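Local coordinates for protein peptidoglycan glycosyltransferase (Eggerthella lenta, PDB 4MNR) that is a bacterial penicillin-binding protein, with a dimerisation domain and a transpeptidase domain of the beta-lactamase-like fold, at residues A[256-259]-A[260-264]. Residues are numbered along the deposited sequence; the frame is centred on the assembly and turned at random.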
loop_
_atom_site.group_PDB
_atom_site.type_symbol
_atom_site.label_atom_id
_atom_site.label_comp_id
_atom_site.label_asym_id
_atom_site.label_seq_id
_atom_site.Cartn_x
_atom_site.Cartn_y
_atom_site.Cartn_z
ATOM N N LYS A 256 -20.362 2.123 12.721
ATOM C CA LYS A 256 -20.311 2.090 11.253
ATOM C C LYS A 256 -18.911 2.359 10.720
ATOM O O LYS A 256 -18.498 1.749 9.736
ATOM C CB LYS A 256 -21.269 3.117 10.640
ATOM C CG LYS A 256 -22.730 2.712 10.603
ATOM C CD LYS A 256 -23.526 3.718 9.767
ATOM C CE LYS A 256 -24.998 3.345 9.678
ATOM N NZ LYS A 256 -25.692 3.524 10.982
ATOM N N LEU A 257 -18.174 3.275 11.348
ATOM C CA LEU A 257 -16.851 3.585 10.816
ATOM C C LEU A 257 -15.922 2.387 11.003
ATOM O O LEU A 257 -15.176 2.024 10.096
ATOM C CB LEU A 257 -16.256 4.860 11.428
ATOM C CG LEU A 257 -14.852 5.180 10.893
ATOM C CD1 LEU A 257 -14.864 5.472 9.382
ATOM C CD2 LEU A 257 -14.219 6.335 11.658
ATOM N N VAL A 258 -15.980 1.763 12.174
ATOM C CA VAL A 258 -15.118 0.621 12.433
ATOM C C VAL A 258 -15.501 -0.560 11.531
ATOM O O VAL A 258 -14.633 -1.219 10.956
ATOM C CB VAL A 258 -15.112 0.228 13.911
ATOM C CG1 VAL A 258 -14.290 -1.038 14.114
ATOM C CG2 VAL A 258 -14.539 1.386 14.734
ATOM N N ALA A 259 -16.801 -0.812 11.390
ATOM C CA ALA A 259 -17.272 -1.888 10.513
ATOM C C ALA A 259 -16.853 -1.636 9.069
ATOM O O ALA A 259 -16.486 -2.563 8.344
ATOM C CB ALA A 259 -18.778 -2.026 10.603
ATOM N N GLY A 260 -16.909 -0.379 8.648
ATOM C CA GLY A 260 -16.520 -0.037 7.293
ATOM C C GLY A 260 -15.045 -0.296 7.041
ATOM O O GLY A 260 -14.662 -0.829 5.988
ATOM N N ALA A 261 -14.209 0.092 8.001
ATOM C CA ALA A 261 -12.779 -0.131 7.871
ATOM C C ALA A 261 -12.499 -1.634 7.857
ATOM O O ALA A 261 -11.642 -2.111 7.101
ATOM C CB ALA A 261 -12.035 0.537 9.018
ATOM N N GLU A 262 -13.208 -2.377 8.699
ATOM C CA GLU A 262 -12.986 -3.815 8.759
ATOM C C GLU A 262 -13.369 -4.496 7.440
ATOM O O GLU A 262 -12.762 -5.501 7.047
ATOM C CB GLU A 262 -13.680 -4.432 9.978
ATOM C CG GLU A 262 -12.938 -4.073 11.276
ATOM C CD GLU A 262 -13.584 -4.604 12.535
ATOM O OE1 GLU A 262 -14.733 -5.093 12.458
ATOM O OE2 GLU A 262 -12.929 -4.521 13.606
ATOM N N SER A 263 -14.360 -3.939 6.750
ATOM C CA SER A 263 -14.766 -4.479 5.450
ATOM C C SER A 263 -13.657 -4.371 4.402
ATOM O O SER A 263 -13.644 -5.129 3.428
ATOM C CB SER A 263 -16.039 -3.789 4.945
ATOM O OG SER A 263 -17.129 -4.008 5.828
ATOM N N PHE A 264 -12.735 -3.430 4.603
ATOM C CA PHE A 264 -11.616 -3.227 3.694
ATOM C C PHE A 264 -10.366 -3.928 4.192
ATOM O O PHE A 264 -9.310 -3.821 3.575
ATOM C CB PHE A 264 -11.292 -1.737 3.542
ATOM C CG PHE A 264 -12.178 -1.010 2.571
ATOM C CD1 PHE A 264 -11.763 -0.811 1.259
ATOM C CD2 PHE A 264 -13.390 -0.484 2.975
ATOM C CE1 PHE A 264 -12.552 -0.117 0.361
ATOM C CE2 PHE A 264 -14.190 0.211 2.083
ATOM C CZ PHE A 264 -13.780 0.388 0.771
#
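Ser-263 turns back on the carbonyl of Ala-259 near the C-terminal end of helix 242-263. Its amide N donates to Ala-259 O at 3.0 Å. In the conformer described, one of two modelled for this serine, the hydroxyl OG also donates to Ala-259 O at 3.0 Å, and the two donors approach from opposite faces of the carbonyl plane. Here chi1 of -62° sets OG beside the backbone N, within reach of that oxygen. The three preceding amides, Gly-260 N, Ala-261 N and Glu-262 N, bond to the carbonyls of Lys-256, Leu-257 and Val-258. The tight, buried side carries Leu-257, Gly-260 and Ala-261. Ala-261 CB sits 3.6 Å from Leu-257 O; beyond the helix, Leu-257 packs on Leu-294, Ala-297 and Ala-298 of helix 291-298, and Ala-261 meets Met-281. The side bearing Lys-256 and Ala-259 is looser and more exposed, although Lys-256 still touches Asp-198 and Val-200. Val-258, itself buried, and Glu-262 run alongside each other in the same direction, with Val-258 CG1 3.8 Å from Glu-262 OE2. The glutamate chain is extended beyond CG, and its CG lies against Val-258 O at 3.3 Å. The methyl only brushes the carboxylate, in van der Waals contact; OE2 takes a hydrogen bond from Asn-267 ND2, while Glu-262 O accepts from Lys-268 NZ, tying this part of the helix to the following loop. The next residue after the serine, Phe-264, packs its ring on helices 188-197 and 321-332, with Gly-260 O in plane at its edge. The whole is i to i+4 alpha-helical hydrogen bonding, with a serine hydroxyl bonding back to the carbonyl four residues earlier, within the helical part of a penicillin-binding transpeptidase domain.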